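Local coordinates for protein small COPII coat GTPase SAR1 (Encephalitozoon cuniculi, PDB 6VS4) that belongs to the ADP-ribosylation factor family of small guanine-nucleotide-binding proteins and holds guanosine-5'-diphosphate and a magnesium ion in a P-loop-type alpha/beta fold, at residues F31-F36 with I78-L83; S41-G46 with Y105-I110; P140-M145 with F209-A214; T53-K58 with V191-G196; Q123-A128 with T172-Q177. All blocks are in the same frame, centred on the assembly; numbering follows the deposited sequence.

Interaction 1 of 5, residues F31-F36 with I78-L83; sequences FVKSLF and IEIGNL
N82 reaches across to F36 through its amide: ND2 donates to F36 O over 2.8 Å in a nearly straight bond (166° at the hydrogen). The carbonyl oxygen lies almost in the amide plane of N82, while the donor stands above the F36 carbonyl plane. Asparagine suits the place: from the turn, its short side chain puts an N-H within reach of that carbonyl. L83 packs obliquely on the F36 ring, with CD1 3.6 Å from CE2 and CG making an off-centre CH-pi contact 4.2 Å from the ring centroid. L83 CD1 also touches V32 CG1 at 4.2 Å. With CG trans to its backbone N (chi1 -179°), K33 bends and lays CD 3.8 Å from G81 N; its NZ has a long, weak ion pair with D65. Behind stands a type II' turn from I80 to L83, closed by L83 N to I80 O at 2.9 Å. Its second position needs a positive phi, which glycine, here G81, adopts easily. The hairpin joining strands 75-80 and 83-90 meets the chain at the end of helix 9-33, with L59 of helix 52-59 against V32 and I80, and I42 of strand 40-47 against F36 and L83.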
# COMPACT_ATOMS: atom_id res chain seq x y z
N PHE A 31 0.54 -18.80 -6.89
CA PHE A 31 0.44 -19.23 -8.28
C PHE A 31 1.17 -20.55 -8.49
O PHE A 31 0.64 -21.46 -9.14
CB PHE A 31 1.02 -18.15 -9.19
CG PHE A 31 1.40 -18.64 -10.55
CD1 PHE A 31 0.47 -18.66 -11.58
CD2 PHE A 31 2.69 -19.09 -10.81
CE1 PHE A 31 0.82 -19.11 -12.84
CE2 PHE A 31 3.04 -19.55 -12.06
CZ PHE A 31 2.10 -19.55 -13.08
N VAL A 32 2.36 -20.69 -7.91
CA VAL A 32 3.15 -21.90 -8.10
C VAL A 32 2.51 -23.07 -7.37
O VAL A 32 2.39 -24.17 -7.91
CB VAL A 32 4.60 -21.65 -7.66
CG1 VAL A 32 5.31 -22.97 -7.39
CG2 VAL A 32 5.32 -20.83 -8.71
N LYS A 33 2.07 -22.84 -6.13
CA LYS A 33 1.42 -23.88 -5.35
C LYS A 33 0.17 -24.41 -6.06
O LYS A 33 -0.17 -25.59 -5.92
CB LYS A 33 1.08 -23.34 -3.96
CG LYS A 33 0.43 -24.33 -3.01
CD LYS A 33 1.14 -24.37 -1.67
CE LYS A 33 1.29 -22.98 -1.07
NZ LYS A 33 2.15 -23.00 0.15
N SER A 34 -0.51 -23.56 -6.82
CA SER A 34 -1.73 -23.96 -7.53
C SER A 34 -1.46 -24.64 -8.86
O SER A 34 -2.40 -25.14 -9.48
CB SER A 34 -2.62 -22.74 -7.77
OG SER A 34 -2.15 -22.03 -8.90
N LEU A 35 -0.21 -24.67 -9.32
CA LEU A 35 0.11 -25.27 -10.61
C LEU A 35 -0.08 -26.77 -10.60
O LEU A 35 -0.46 -27.36 -11.62
CB LEU A 35 1.55 -24.92 -11.01
CG LEU A 35 1.76 -23.67 -11.86
CD1 LEU A 35 3.18 -23.62 -12.37
CD2 LEU A 35 0.77 -23.62 -13.01
N PHE A 36 0.19 -27.42 -9.48
CA PHE A 36 0.21 -28.87 -9.39
C PHE A 36 -1.09 -29.31 -8.74
O PHE A 36 -1.31 -29.08 -7.54
CB PHE A 36 1.43 -29.32 -8.59
CG PHE A 36 2.73 -28.80 -9.15
CD1 PHE A 36 3.43 -29.52 -10.11
CD2 PHE A 36 3.24 -27.58 -8.73
CE1 PHE A 36 4.62 -29.04 -10.63
CE2 PHE A 36 4.42 -27.09 -9.24
CZ PHE A 36 5.11 -27.82 -10.19
N ILE A 78 11.32 -30.79 0.82
CA ILE A 78 10.23 -30.02 1.42
C ILE A 78 8.98 -30.21 0.56
O ILE A 78 9.05 -30.21 -0.67
CB ILE A 78 10.60 -28.53 1.55
CG1 ILE A 78 9.45 -27.74 2.19
CG2 ILE A 78 10.94 -27.94 0.20
CD1 ILE A 78 9.74 -26.28 2.38
N GLU A 79 7.85 -30.37 1.23
CA GLU A 79 6.56 -30.48 0.55
C GLU A 79 5.90 -29.11 0.52
O GLU A 79 5.57 -28.56 1.57
CB GLU A 79 5.67 -31.49 1.26
CG GLU A 79 6.32 -32.84 1.42
CD GLU A 79 5.33 -33.97 1.45
OE1 GLU A 79 4.13 -33.71 1.25
OE2 GLU A 79 5.76 -35.12 1.69
N ILE A 80 5.72 -28.58 -0.68
CA ILE A 80 5.05 -27.30 -0.87
C ILE A 80 3.72 -27.55 -1.56
O ILE A 80 3.64 -27.56 -2.79
CB ILE A 80 5.92 -26.34 -1.70
CG1 ILE A 80 7.31 -26.21 -1.06
CG2 ILE A 80 5.21 -25.00 -1.86
CD1 ILE A 80 8.28 -25.41 -1.90
N GLY A 81 2.66 -27.76 -0.78
CA GLY A 81 1.41 -28.18 -1.38
C GLY A 81 1.60 -29.51 -2.09
O GLY A 81 2.10 -30.48 -1.51
N ASN A 82 1.22 -29.56 -3.36
CA ASN A 82 1.41 -30.77 -4.15
C ASN A 82 2.82 -30.91 -4.72
O ASN A 82 3.15 -31.95 -5.30
CB ASN A 82 0.38 -30.83 -5.28
CG ASN A 82 -0.97 -31.31 -4.80
OD1 ASN A 82 -1.07 -32.04 -3.81
ND2 ASN A 82 -2.02 -30.91 -5.50
N LEU A 83 3.66 -29.90 -4.57
CA LEU A 83 5.03 -29.94 -5.06
C LEU A 83 5.89 -30.68 -4.03
O LEU A 83 6.13 -30.17 -2.93
CB LEU A 83 5.54 -28.52 -5.31
CG LEU A 83 6.59 -28.26 -6.38
CD1 LEU A 83 6.80 -26.77 -6.56
CD2 LEU A 83 7.89 -28.94 -6.04

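Interaction 2 of 5, residues S41-G46 with Y105-I110; sequences SILFLG and YDCHGI
H108 turns its ring back toward S41: with CG trans to the carbonyl carbon (chi1 -74°), ND1 accepts from S41 N at 3.2 Å. The donor lies well out of the ring plane. S41 O in return takes H108 N at 3.0 Å, and G109 N more weakly, so both polar backbone atoms of S41 are used. From there the strands run parallel, with L43 N giving to G109 O at 2.9 Å. G109 has no side chain, and I42 fills the place beside it, its CD1 folded to 4.0 Å from G109 CA by a chi2 of -61°. On the other face are L43, L45 and I110. L43 CD1 meets C107 SG at 4.2 Å, and L45 CD1 lies against I110 CG2 at 3.7 Å; branched aliphatic groups suit this buried side of a sheet. Strand 40-47 is central here, flanked by 109-115 and 83-90, while F44, on the I42 face, packs on L55, V56 and L59 of helix 52-59.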
# COMPACT_ATOMS: atom_id res chain seq x y z
N SER A 41 6.43 -35.13 -7.81
CA SER A 41 7.83 -35.13 -7.38
C SER A 41 8.65 -34.33 -8.39
O SER A 41 8.80 -34.73 -9.54
CB SER A 41 8.35 -36.56 -7.25
OG SER A 41 9.72 -36.56 -6.89
N ILE A 42 9.17 -33.18 -7.96
CA ILE A 42 10.02 -32.34 -8.79
C ILE A 42 11.43 -32.36 -8.22
O ILE A 42 11.63 -32.10 -7.02
CB ILE A 42 9.47 -30.90 -8.86
CG1 ILE A 42 8.00 -30.91 -9.29
CG2 ILE A 42 10.30 -30.08 -9.82
CD1 ILE A 42 7.74 -31.51 -10.65
N LEU A 43 12.41 -32.67 -9.06
CA LEU A 43 13.81 -32.72 -8.66
C LEU A 43 14.48 -31.41 -9.06
O LEU A 43 14.46 -31.02 -10.23
CB LEU A 43 14.52 -33.90 -9.31
CG LEU A 43 14.62 -35.20 -8.50
CD1 LEU A 43 13.24 -35.73 -8.14
CD2 LEU A 43 15.40 -36.25 -9.29
N PHE A 44 15.08 -30.73 -8.08
CA PHE A 44 15.84 -29.51 -8.32
C PHE A 44 17.32 -29.88 -8.30
O PHE A 44 17.85 -30.27 -7.25
CB PHE A 44 15.51 -28.45 -7.28
CG PHE A 44 14.09 -27.95 -7.35
CD1 PHE A 44 13.05 -28.72 -6.85
CD2 PHE A 44 13.80 -26.73 -7.91
CE1 PHE A 44 11.74 -28.27 -6.91
CE2 PHE A 44 12.50 -26.27 -7.98
CZ PHE A 44 11.47 -27.05 -7.48
N LEU A 45 17.98 -29.76 -9.45
CA LEU A 45 19.29 -30.36 -9.65
C LEU A 45 20.27 -29.33 -10.20
O LEU A 45 19.88 -28.30 -10.76
CB LEU A 45 19.17 -31.56 -10.60
CG LEU A 45 18.17 -32.66 -10.21
CD1 LEU A 45 17.98 -33.67 -11.34
CD2 LEU A 45 18.58 -33.38 -8.94
N GLY A 46 21.55 -29.63 -10.04
CA GLY A 46 22.61 -28.71 -10.42
C GLY A 46 23.79 -28.84 -9.48
O GLY A 46 23.66 -29.44 -8.41
N TYR A 105 13.04 -42.61 -9.47
CA TYR A 105 11.86 -43.46 -9.57
C TYR A 105 10.61 -42.62 -9.36
O TYR A 105 10.51 -41.87 -8.39
CB TYR A 105 11.92 -44.59 -8.53
N ASP A 106 9.66 -42.73 -10.29
CA ASP A 106 8.41 -41.96 -10.26
C ASP A 106 8.69 -40.46 -10.15
O ASP A 106 7.91 -39.70 -9.58
CB ASP A 106 7.50 -42.43 -9.12
CG ASP A 106 6.04 -42.13 -9.39
OD1 ASP A 106 5.71 -41.64 -10.49
OD2 ASP A 106 5.21 -42.39 -8.50
N CYS A 107 9.81 -40.03 -10.72
CA CYS A 107 10.11 -38.61 -10.86
C CYS A 107 9.22 -38.00 -11.93
O CYS A 107 9.11 -38.52 -13.04
CB CYS A 107 11.59 -38.46 -11.23
SG CYS A 107 12.08 -36.90 -11.95
N HIS A 108 8.56 -36.88 -11.60
CA HIS A 108 7.63 -36.26 -12.53
C HIS A 108 8.25 -35.16 -13.38
O HIS A 108 7.84 -34.95 -14.52
CB HIS A 108 6.42 -35.67 -11.79
CG HIS A 108 5.45 -36.70 -11.30
ND1 HIS A 108 5.57 -37.31 -10.06
CD2 HIS A 108 4.36 -37.25 -11.88
CE1 HIS A 108 4.59 -38.18 -9.91
NE2 HIS A 108 3.84 -38.16 -11.00
N GLY A 109 9.22 -34.43 -12.84
CA GLY A 109 9.83 -33.34 -13.57
C GLY A 109 11.12 -32.92 -12.92
O GLY A 109 11.36 -33.20 -11.74
N ILE A 110 11.95 -32.24 -13.69
CA ILE A 110 13.27 -31.81 -13.24
C ILE A 110 13.42 -30.32 -13.48
O ILE A 110 13.05 -29.80 -14.55
CB ILE A 110 14.39 -32.61 -13.94
CG1 ILE A 110 14.37 -34.05 -13.43
CG2 ILE A 110 15.74 -31.95 -13.71
CD1 ILE A 110 15.08 -35.03 -14.32

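Interaction 3 of 5, residues P140-M145 with F209-A214; sequences PVVVLM and FKWLEA
W211 reaches from its helix to the strand with the six-membered half of the indole. Its CB starts the side chain toward the strand, and CG trans to the backbone N (chi1 178°), with the ring turned about a right angle at chi2, carries the benzo end outward. CE3 is the first ring atom to touch, 4.1 Å from V142 CB. CZ3, further along, reaches V141 O at 3.6 Å and V142 CB at 4.0 Å, with P140 CB more loosely near. CH2 stays beside the same oxygen, 3.7 Å from V141 O. One helix residue on, L212 works as a fork: CD1 lies 3.7 Å from P140 O and 3.9 Å from P140 CG, the two side chains crossing at about a right angle, and CD2 touches V142 CG1 at 4.2 Å. No hydrogen bond joins the segments; large apolar groups suit a gap set by helix and strand axes 8.7 Å apart, running 169° to each other and so nearly antiparallel. Beta-branched V142 gives the strand a compact surface. Helix 204-223 thereby lies over the sheet, where V111 of strand 109-115 meets V142 and L212, F189 of strand 186-190 meets V142, and K187 of that strand meets W211.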
# COMPACT_ATOMS: atom_id res chain seq x y z
N PRO A 140 10.08 -34.38 -18.25
CA PRO A 140 10.48 -33.08 -18.80
C PRO A 140 11.56 -32.42 -17.95
O PRO A 140 11.58 -32.54 -16.73
CB PRO A 140 9.18 -32.28 -18.80
CG PRO A 140 8.33 -32.94 -17.75
CD PRO A 140 8.67 -34.39 -17.83
N VAL A 141 12.45 -31.70 -18.62
CA VAL A 141 13.55 -31.01 -17.97
C VAL A 141 13.45 -29.53 -18.33
O VAL A 141 13.52 -29.17 -19.51
CB VAL A 141 14.93 -31.56 -18.39
CG1 VAL A 141 16.04 -30.76 -17.72
CG2 VAL A 141 15.05 -33.04 -18.05
N VAL A 142 13.28 -28.69 -17.32
CA VAL A 142 13.36 -27.25 -17.51
C VAL A 142 14.71 -26.79 -16.97
O VAL A 142 15.13 -27.20 -15.88
CB VAL A 142 12.17 -26.52 -16.84
CG1 VAL A 142 12.20 -26.63 -15.33
CG2 VAL A 142 12.17 -25.07 -17.26
N VAL A 143 15.42 -25.99 -17.77
CA VAL A 143 16.75 -25.52 -17.42
C VAL A 143 16.67 -24.03 -17.10
O VAL A 143 16.19 -23.23 -17.92
CB VAL A 143 17.76 -25.78 -18.55
CG1 VAL A 143 19.10 -25.18 -18.20
CG2 VAL A 143 17.90 -27.27 -18.76
N LEU A 144 17.14 -23.66 -15.92
CA LEU A 144 17.23 -22.27 -15.50
C LEU A 144 18.68 -21.83 -15.61
O LEU A 144 19.53 -22.26 -14.84
CB LEU A 144 16.69 -22.09 -14.08
CG LEU A 144 15.24 -22.53 -13.86
CD1 LEU A 144 14.77 -22.26 -12.43
CD2 LEU A 144 14.33 -21.87 -14.86
N MET A 145 18.97 -20.99 -16.60
CA MET A 145 20.25 -20.30 -16.64
C MET A 145 20.14 -19.13 -15.67
O MET A 145 19.48 -18.13 -15.95
CB MET A 145 20.59 -19.86 -18.06
CG MET A 145 20.77 -21.01 -19.05
SD MET A 145 22.32 -21.92 -18.85
CE MET A 145 22.20 -23.12 -20.17
N PHE A 209 7.90 -22.79 -14.77
CA PHE A 209 7.08 -23.75 -14.05
C PHE A 209 5.78 -24.07 -14.79
O PHE A 209 5.31 -25.21 -14.76
CB PHE A 209 6.78 -23.24 -12.64
CG PHE A 209 7.92 -23.43 -11.69
CD1 PHE A 209 8.12 -24.65 -11.07
CD2 PHE A 209 8.79 -22.39 -11.41
CE1 PHE A 209 9.17 -24.83 -10.19
CE2 PHE A 209 9.84 -22.56 -10.53
CZ PHE A 209 10.03 -23.79 -9.92
N LYS A 210 5.19 -23.08 -15.46
CA LYS A 210 3.99 -23.36 -16.24
C LYS A 210 4.31 -24.28 -17.42
O LYS A 210 3.52 -25.18 -17.74
CB LYS A 210 3.33 -22.07 -16.72
N TRP A 211 5.46 -24.10 -18.06
CA TRP A 211 5.86 -25.01 -19.13
C TRP A 211 6.09 -26.41 -18.59
O TRP A 211 5.62 -27.40 -19.16
CB TRP A 211 7.12 -24.49 -19.83
CG TRP A 211 7.62 -25.39 -20.93
CD1 TRP A 211 7.28 -25.34 -22.25
CD2 TRP A 211 8.57 -26.46 -20.79
NE1 TRP A 211 7.95 -26.32 -22.94
CE2 TRP A 211 8.74 -27.02 -22.08
CE3 TRP A 211 9.28 -27.00 -19.72
CZ2 TRP A 211 9.60 -28.09 -22.31
CZ3 TRP A 211 10.13 -28.07 -19.96
CH2 TRP A 211 10.28 -28.60 -21.24
N LEU A 212 6.78 -26.52 -17.45
CA LEU A 212 7.04 -27.84 -16.87
C LEU A 212 5.74 -28.54 -16.51
O LEU A 212 5.57 -29.73 -16.80
CB LEU A 212 7.93 -27.69 -15.64
CG LEU A 212 8.32 -28.96 -14.88
CD1 LEU A 212 9.30 -29.80 -15.69
CD2 LEU A 212 8.93 -28.58 -13.53
N GLU A 213 4.80 -27.81 -15.90
CA GLU A 213 3.52 -28.41 -15.54
C GLU A 213 2.75 -28.88 -16.77
O GLU A 213 2.19 -29.98 -16.78
CB GLU A 213 2.67 -27.41 -14.75
CG GLU A 213 1.69 -28.06 -13.79
CD GLU A 213 0.48 -28.67 -14.49
OE1 GLU A 213 -0.08 -29.66 -13.96
OE2 GLU A 213 0.10 -28.17 -15.57
N ALA A 214 2.73 -28.06 -17.82
CA ALA A 214 2.04 -28.47 -19.04
C ALA A 214 2.66 -29.72 -19.64
O ALA A 214 1.95 -30.59 -20.16
CB ALA A 214 2.05 -27.32 -20.05

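Interaction 4 of 5, residues T53-K58 with V191-G196; sequences TTLVNK and VTITSG. With MG (magnesium ion), chain E; GDP (guanosine-5'-diphosphate), chain D.
K58 and I193 make the direct polar link, a weak hydrogen bond from NZ to I193 O at 3.0 Å; the long lysine chain, bent only at its last torsion, spans the gap. The apolar contact is built mostly on methyls. T54 CG2 meets I193 CG2 at 3.9 Å and T194 CG2 at 3.8 Å, while L55 CB lies 4.1 Å from I193 CD1. Guanosine-5'-diphosphate binds both segments. T54 grips its O2A twice, by the backbone N at 2.8 Å and by OG1 at 2.7 Å, which chi1 -60° sets beside that N. T194 CG2 lies 3.5 Å from C5 of the base, and I193 N, bonded to N146 OD1, makes at most a weak, bent bond to O6. T53 OG1 holds the magnesium ion at 2.1 Å, alongside O2B of the nucleotide and two waters, consistent with a P-loop threonine. Helix 52-59 is tied to the loop after strand 186-190, with L55 packed on L144 of strand 141-146 and on L205 and F209 of helix 204-223.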
# COMPACT_ATOMS: atom_id res chain seq x y z
N THR A 53 18.70 -23.97 -3.46
CA THR A 53 18.09 -23.68 -2.17
C THR A 53 17.40 -22.32 -2.18
O THR A 53 16.33 -22.15 -1.58
CB THR A 53 19.15 -23.74 -1.07
OG1 THR A 53 19.63 -25.09 -0.95
CG2 THR A 53 18.58 -23.29 0.26
N THR A 54 17.99 -21.35 -2.88
CA THR A 54 17.39 -20.03 -3.01
C THR A 54 16.04 -20.11 -3.71
O THR A 54 15.07 -19.48 -3.28
CB THR A 54 18.34 -19.10 -3.77
OG1 THR A 54 19.58 -19.00 -3.06
CG2 THR A 54 17.73 -17.72 -3.92
N LEU A 55 15.95 -20.90 -4.79
CA LEU A 55 14.70 -21.03 -5.52
C LEU A 55 13.62 -21.69 -4.67
O LEU A 55 12.47 -21.23 -4.64
CB LEU A 55 14.91 -21.82 -6.81
CG LEU A 55 13.62 -22.15 -7.58
CD1 LEU A 55 12.83 -20.89 -7.93
CD2 LEU A 55 13.93 -22.96 -8.83
N VAL A 56 13.97 -22.78 -3.97
CA VAL A 56 12.96 -23.49 -3.20
C VAL A 56 12.49 -22.63 -2.03
O VAL A 56 11.30 -22.62 -1.69
CB VAL A 56 13.51 -24.85 -2.75
CG1 VAL A 56 12.52 -25.55 -1.84
CG2 VAL A 56 13.77 -25.72 -3.98
N ASN A 57 13.41 -21.87 -1.42
CA ASN A 57 13.01 -20.91 -0.40
C ASN A 57 12.09 -19.84 -0.97
O ASN A 57 11.24 -19.31 -0.26
CB ASN A 57 14.24 -20.28 0.24
CG ASN A 57 14.98 -21.24 1.15
OD1 ASN A 57 14.46 -22.29 1.51
ND2 ASN A 57 16.21 -20.88 1.52
N LYS A 58 12.25 -19.53 -2.26
CA LYS A 58 11.38 -18.54 -2.89
C LYS A 58 9.97 -19.08 -3.07
O LYS A 58 9.00 -18.32 -2.97
CB LYS A 58 11.98 -18.14 -4.24
CG LYS A 58 11.44 -16.85 -4.82
CD LYS A 58 12.19 -16.44 -6.08
CE LYS A 58 12.13 -14.92 -6.27
NZ LYS A 58 12.97 -14.22 -5.24
N VAL A 191 17.08 -16.41 -16.14
CA VAL A 191 16.46 -15.84 -14.96
C VAL A 191 17.52 -15.27 -14.02
O VAL A 191 18.71 -15.60 -14.11
CB VAL A 191 15.61 -16.89 -14.20
CG1 VAL A 191 14.46 -17.41 -15.06
CG2 VAL A 191 16.48 -18.05 -13.75
N THR A 192 17.07 -14.40 -13.12
CA THR A 192 17.80 -14.00 -11.92
C THR A 192 16.87 -14.34 -10.76
O THR A 192 15.90 -13.62 -10.50
CB THR A 192 18.18 -12.52 -11.90
OG1 THR A 192 19.19 -12.26 -12.88
CG2 THR A 192 18.71 -12.13 -10.54
N ILE A 193 17.16 -15.45 -10.08
CA ILE A 193 16.24 -15.98 -9.09
C ILE A 193 16.14 -15.04 -7.90
O ILE A 193 15.09 -14.95 -7.26
CB ILE A 193 16.69 -17.40 -8.69
CG1 ILE A 193 16.40 -18.35 -9.85
CG2 ILE A 193 15.98 -17.87 -7.43
CD1 ILE A 193 16.95 -19.75 -9.67
N THR A 194 17.21 -14.30 -7.59
CA THR A 194 17.21 -13.40 -6.44
C THR A 194 16.57 -12.03 -6.72
O THR A 194 16.45 -11.24 -5.78
CB THR A 194 18.63 -13.18 -5.93
OG1 THR A 194 19.47 -12.80 -7.02
CG2 THR A 194 19.14 -14.47 -5.31
N SER A 195 16.23 -11.70 -7.96
CA SER A 195 15.60 -10.41 -8.19
C SER A 195 14.14 -10.43 -7.74
O SER A 195 13.49 -11.48 -7.68
CB SER A 195 15.69 -10.01 -9.66
OG SER A 195 14.70 -10.68 -10.42
N GLY A 196 13.63 -9.24 -7.42
CA GLY A 196 12.24 -9.15 -7.01
C GLY A 196 11.27 -9.40 -8.14
O GLY A 196 10.18 -9.95 -7.92
MG MG E . 21.51 -26.08 -1.16
PB GDP D . 22.77 -24.19 -3.90
O1B GDP D . 24.13 -24.81 -3.53
O2B GDP D . 21.68 -24.59 -2.96
O3B GDP D . 22.49 -24.52 -5.37
O3A GDP D . 22.96 -22.61 -3.87
PA GDP D . 22.23 -21.43 -3.10
O1A GDP D . 22.69 -21.50 -1.65
O2A GDP D . 20.77 -21.45 -3.32
O5' GDP D . 22.88 -20.11 -3.70
C5' GDP D . 24.27 -19.75 -3.57
C4' GDP D . 24.41 -18.25 -3.64
O4' GDP D . 23.98 -17.79 -4.94
C3' GDP D . 23.61 -17.46 -2.60
O3' GDP D . 24.40 -16.48 -1.96
C2' GDP D . 22.48 -16.83 -3.43
O2' GDP D . 22.08 -15.58 -2.89
C1' GDP D . 23.19 -16.63 -4.77
N9 GDP D . 22.29 -16.49 -5.92
C8 GDP D . 21.26 -17.32 -6.29
N7 GDP D . 20.64 -16.91 -7.37
C5 GDP D . 21.28 -15.74 -7.72
C6 GDP D . 21.04 -14.80 -8.78
O6 GDP D . 20.20 -14.88 -9.67
N1 GDP D . 21.91 -13.74 -8.74
C2 GDP D . 22.92 -13.58 -7.83
N2 GDP D . 23.68 -12.48 -7.95
N3 GDP D . 23.17 -14.44 -6.85
C4 GDP D . 22.31 -15.48 -6.84
O HOH W 1 21.16 -27.27 -2.69
O HOH W 2 22.25 -24.26 -0.72

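Interaction 5 of 5, residues Q123-A128 with T172-Q177; sequences QEVREA and TGIENQ
V125 and T172 run alongside each other in the same sense, with V125 CG1 3.9 Å from T172 CG2. The trans placement of that CG1 relative to the backbone N (chi1 173°) brings it to the threonine, and it also comes within 4.5 Å of I174 CD1. R126 approaches differently. Its CB sits 3.2 Å from T172 O, and its CA makes a CA-H...O contact with the same oxygen at 3.3 Å, so the backbone of helix 122-135 comes close to the end of helix 162-172. The chain then runs out, bends at chi3, and sets the guanidinium with one face over the peptide between T172 and G173, G173 N being displaced toward the rim of the group; NH2 is 3.6 Å from G173 CA. A weak hydrogen bond of NH1 to Q170 O gives the arginine a second hold. T172 itself turns OG1 away from this packing to bond L168 O, and I174 N reaches that OG1 weakly at 3.3 Å. G173 is the first residue to leave the helix, with a positive phi (76°) that glycine takes without strain and that redirects the chain at once. V125 and I174 both also lie on F112 and V114 of strand 109-115. This is the layered arrangement of an alpha/beta P-loop domain: helix 122-135 and the end of helix 162-172 meet over the same face of the central sheet.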
# COMPACT_ATOMS: atom_id res chain seq x y z
N GLN A 123 32.54 -27.48 -16.85
CA GLN A 123 32.79 -28.89 -17.09
C GLN A 123 32.03 -29.76 -16.10
O GLN A 123 31.49 -30.81 -16.47
CB GLN A 123 34.29 -29.17 -17.03
CG GLN A 123 34.67 -30.56 -17.49
CD GLN A 123 34.21 -30.85 -18.90
OE1 GLN A 123 34.14 -29.96 -19.74
NE2 GLN A 123 33.88 -32.11 -19.16
N GLU A 124 31.98 -29.35 -14.83
CA GLU A 124 31.12 -30.04 -13.87
C GLU A 124 29.66 -29.98 -14.30
O GLU A 124 28.93 -30.97 -14.19
CB GLU A 124 31.26 -29.45 -12.47
CG GLU A 124 32.65 -29.43 -11.91
CD GLU A 124 32.66 -28.92 -10.48
OE1 GLU A 124 31.75 -29.32 -9.71
OE2 GLU A 124 33.56 -28.14 -10.12
N VAL A 125 29.22 -28.82 -14.79
CA VAL A 125 27.82 -28.66 -15.17
C VAL A 125 27.45 -29.64 -16.28
O VAL A 125 26.41 -30.31 -16.22
CB VAL A 125 27.53 -27.21 -15.59
CG1 VAL A 125 26.12 -27.09 -16.15
CG2 VAL A 125 27.71 -26.26 -14.41
N ARG A 126 28.30 -29.75 -17.30
CA ARG A 126 27.98 -30.63 -18.41
C ARG A 126 27.98 -32.09 -17.95
O ARG A 126 27.15 -32.89 -18.41
CB ARG A 126 28.93 -30.39 -19.59
CG ARG A 126 30.13 -31.30 -19.71
CD ARG A 126 30.85 -31.01 -21.03
NE ARG A 126 29.98 -31.26 -22.17
CZ ARG A 126 29.96 -30.53 -23.28
NH1 ARG A 126 30.76 -29.48 -23.39
NH2 ARG A 126 29.14 -30.83 -24.27
N GLU A 127 28.90 -32.45 -17.05
CA GLU A 127 28.88 -33.79 -16.48
C GLU A 127 27.66 -33.99 -15.59
O GLU A 127 26.99 -35.03 -15.67
CB GLU A 127 30.17 -34.06 -15.70
CG GLU A 127 31.23 -34.82 -16.50
CD GLU A 127 32.61 -34.20 -16.40
OE1 GLU A 127 33.35 -34.22 -17.42
OE2 GLU A 127 32.97 -33.69 -15.31
N ALA A 128 27.35 -33.01 -14.74
CA ALA A 128 26.12 -33.10 -13.96
C ALA A 128 24.90 -33.24 -14.86
O ALA A 128 24.03 -34.07 -14.61
CB ALA A 128 25.98 -31.88 -13.04
N THR A 172 27.94 -26.20 -21.85
CA THR A 172 27.28 -27.10 -20.91
C THR A 172 26.65 -28.32 -21.57
O THR A 172 26.23 -29.24 -20.86
CB THR A 172 26.19 -26.37 -20.11
OG1 THR A 172 25.11 -26.01 -20.98
CG2 THR A 172 26.74 -25.12 -19.45
N GLY A 173 26.55 -28.34 -22.90
CA GLY A 173 25.89 -29.43 -23.57
C GLY A 173 24.39 -29.41 -23.48
O GLY A 173 23.74 -30.35 -23.97
N ILE A 174 23.81 -28.39 -22.87
CA ILE A 174 22.36 -28.29 -22.69
C ILE A 174 21.76 -27.68 -23.95
O ILE A 174 22.10 -26.55 -24.32
CB ILE A 174 22.02 -27.47 -21.44
CG1 ILE A 174 22.70 -28.07 -20.21
CG2 ILE A 174 20.50 -27.39 -21.26
CD1 ILE A 174 22.62 -27.22 -18.97
N GLU A 175 20.87 -28.42 -24.60
CA GLU A 175 20.20 -27.94 -25.80
C GLU A 175 18.70 -28.12 -25.65
O GLU A 175 18.22 -29.02 -24.96
CB GLU A 175 20.70 -28.66 -27.06
N ASN A 176 17.95 -27.26 -26.34
CA ASN A 176 16.50 -27.30 -26.30
C ASN A 176 15.96 -28.46 -27.14
O ASN A 176 16.53 -28.82 -28.17
CB ASN A 176 15.90 -25.99 -26.81
CG ASN A 176 16.00 -24.86 -25.81
OD1 ASN A 176 15.67 -25.02 -24.63
ND2 ASN A 176 16.45 -23.70 -26.27
N GLN A 177 14.84 -29.03 -26.67
CA GLN A 177 14.05 -30.03 -27.39
C GLN A 177 12.61 -29.78 -26.95
O GLN A 177 12.10 -30.40 -26.01
CB GLN A 177 14.50 -31.46 -27.11
CG GLN A 177 14.10 -32.48 -28.19
CD GLN A 177 12.60 -32.57 -28.40
OE1 GLN A 177 12.05 -31.93 -29.29
NE2 GLN A 177 11.94 -33.38 -27.59

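Interactions 1, 2 and 3 reach the same mixed sheet. Between neighbouring strands 109-115 and 141-146, I110 probably bonds P140 and V142 through the backbone, joining interactions 2 and 3, whose centres are 11 Å apart. M145 O and V191 N link interactions 3 and 4, I78 packs on V56, and L35 on F209 and E213. V143 meets I174 on the face of interaction 5, while V142 points to the helix of interaction 3, so helices cover both sides. Interactions 1 and 5 lie farthest apart, about 27 Å between centres. Along the chain 1 and 2 cross, their segments alternating, and both close before 3 and 5 open; 5 nests within 4, which brings chain-distant segments together around the nucleotide.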